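Side-chain contact in SPbeta prophage-derived uncharacterized protein YopT (Bacillus subtilis, PDB 2DLB), which is of unknown function and forms a homodimer, being encoded by the SPbeta prophage carried in the Bacillus subtilis genome: residues Ala20-Pro23 / Glu24-Glu27. Residues are numbered along the deposited sequence; the frame is centred on the assembly and turned at random.
Sequences ADSP and EVSE
Ser22 lays its hydroxyl over the start of helix 23-35, where OG accepts a hydrogen bond from Val25 N at 3.1 Å. This is a classic serine N-cap, formed where the loop after strand 3-19 turns into the helix. A chi1 of 66° holds OG between its own backbone N and carbonyl carbon, within range of the amide three residues on, and the bond is fairly straight at 160°. The carbonyl of the same residue opens the helical ladder: Ser22 O receives Ser26 N at 3.1 Å, with a weak second bond from Val25 N. Pro23 is the first residue of the helix, its nitrogen having no hydrogen to offer, while its O takes Glu27 N at 2.9 Å. Glu24, bent at chi2 (87°), lies beside the proline ring and points the same way, which leaves OE1 3.5 Å from Pro23 CG and equally near Ser22 CB. On the Val25 flank the two methyls part company. CG1, anti to the backbone N, packs on Ala20 CB at 3.8 Å; CG2 turns to the polar atoms of the loop, meeting Ser22 OG and the Asp21 carboxylate, whose side chain crosses the valine at about a right angle. Buried Ser26 sends OG to Asn18 OD1 and to Asn6 ND2 of the second subunit, both hydrogen bonds; Tyr4 of that subunit also packs on Ala20, Pro23 and Ser26. Glu27 OE2 is hydrogen-bonded to Thr67 OG1 on strand 52-69, while Glu27 CG rests 3.4 Å from Pro23 O.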
ATOM      1  N   ALA A  20      -8.759 -11.407  20.698  1.00 16.94           N
ATOM      2  CA  ALA A  20      -9.439 -12.595  20.262  1.00 17.68           C
ATOM      3  C   ALA A  20      -9.115 -13.758  21.201  1.00 16.52           C
ATOM      4  O   ALA A  20      -8.131 -13.717  21.961  1.00 19.58           O
ATOM      5  CB  ALA A  20      -9.026 -13.001  18.822  1.00 17.27           C
ATOM      6  N   ASP A  21      -9.890 -14.809  21.158  1.00 18.98           N
ATOM      7  CA  ASP A  21      -9.639 -15.970  22.025  1.00 20.50           C
ATOM      8  C   ASP A  21      -8.661 -16.971  21.446  1.00 18.43           C
ATOM      9  O   ASP A  21      -8.315 -17.952  22.102  1.00 19.91           O
ATOM     10  CB  ASP A  21     -10.962 -16.687  22.357  1.00 27.61           C
ATOM     11  CG  ASP A  21     -11.352 -17.629  21.237  1.00 43.95           C
ATOM     12  OD1 ASP A  21     -11.137 -17.176  20.087  1.00 45.49           O
ATOM     13  OD2 ASP A  21     -11.839 -18.760  21.522  1.00 72.12           O
ATOM     14  N   SER A  22      -8.181 -16.784  20.225  1.00 16.35           N
ATOM     15  CA  SER A  22      -7.200 -17.639  19.562  1.00 13.01           C
ATOM     16  C   SER A  22      -6.571 -16.868  18.421  1.00 11.61           C
ATOM     17  O   SER A  22      -7.139 -15.906  17.927  1.00 12.91           O
ATOM     18  CB  SER A  22      -7.897 -18.878  19.029  1.00 13.93           C
ATOM     19  OG  SER A  22      -8.809 -18.483  17.978  1.00 14.51           O
ATOM     20  N   PRO A  23      -5.410 -17.318  17.957  1.00 11.44           N
ATOM     21  CA  PRO A  23      -4.842 -16.682  16.751  1.00 10.93           C
ATOM     22  C   PRO A  23      -5.686 -16.918  15.520  1.00 10.62           C
ATOM     23  O   PRO A  23      -5.697 -16.098  14.603  1.00 10.87           O
ATOM     24  CB  PRO A  23      -3.428 -17.288  16.667  1.00 11.18           C
ATOM     25  CG  PRO A  23      -3.568 -18.643  17.325  1.00 12.29           C
ATOM     26  CD  PRO A  23      -4.491 -18.344  18.495  1.00 12.61           C
ATOM     27  N   GLU A  24      -6.405 -18.046  15.470  1.00 11.38           N
ATOM     28  CA  GLU A  24      -7.297 -18.304  14.349  1.00 11.20           C
ATOM     29  C   GLU A  24      -8.367 -17.209  14.235  1.00 11.48           C
ATOM     30  O   GLU A  24      -8.635 -16.688  13.148  1.00 12.97           O
ATOM     31  CB  GLU A  24      -7.965 -19.670  14.453  1.00 13.98           C
ATOM     32  CG  GLU A  24      -7.044 -20.849  14.314  1.00 12.80           C
ATOM     33  CD  GLU A  24      -6.316 -21.411  15.486  1.00 16.04           C
ATOM     34  OE1 GLU A  24      -6.233 -20.735  16.534  1.00 14.30           O
ATOM     35  OE2 GLU A  24      -5.763 -22.535  15.340  1.00 16.50           O
ATOM     36  N   VAL A  25      -8.985 -16.816  15.360  1.00 13.22           N
ATOM     37  CA  VAL A  25     -10.028 -15.806  15.316  1.00 12.62           C
ATOM     38  C   VAL A  25      -9.372 -14.482  15.003  1.00 12.18           C
ATOM     39  O   VAL A  25      -9.886 -13.697  14.212  1.00 13.55           O
ATOM     40  CB  VAL A  25     -10.848 -15.757  16.614  1.00 13.37           C
ATOM     41  CG1 VAL A  25     -11.730 -14.524  16.593  1.00 16.51           C
ATOM     42  CG2 VAL A  25     -11.627 -17.069  16.791  1.00 18.84           C
ATOM     43  N   SER A  26      -8.186 -14.202  15.549  1.00 12.26           N
ATOM     44  CA  SER A  26      -7.456 -12.975  15.214  1.00 11.71           C
ATOM     45  C   SER A  26      -7.247 -12.837  13.721  1.00 10.70           C
ATOM     46  O   SER A  26      -7.461 -11.766  13.123  1.00 11.60           O
ATOM     47  CB  SER A  26      -6.115 -12.955  15.944  1.00 11.34           C
ATOM     48  OG  SER A  26      -5.443 -11.722  15.688  1.00 12.95           O
ATOM     49  N   GLU A  27      -6.832 -13.948  13.091  1.00 10.51           N
ATOM     50  CA  GLU A  27      -6.651 -13.956  11.644  1.00 10.90           C
ATOM     51  C   GLU A  27      -7.939 -13.766  10.857  1.00 10.72           C
ATOM     52  O   GLU A  27      -7.965 -13.054   9.838  1.00 11.36           O
ATOM     53  CB  GLU A  27      -5.891 -15.216  11.168  1.00 10.74           C
ATOM     54  CG  GLU A  27      -4.447 -15.247  11.607  1.00 10.03           C
ATOM     55  CD  GLU A  27      -3.588 -16.349  11.032  1.00 10.60           C
ATOM     56  OE1 GLU A  27      -4.154 -17.283  10.439  1.00 14.31           O
ATOM     57  OE2 GLU A  27      -2.339 -16.300  11.196  1.00 12.33           O
TER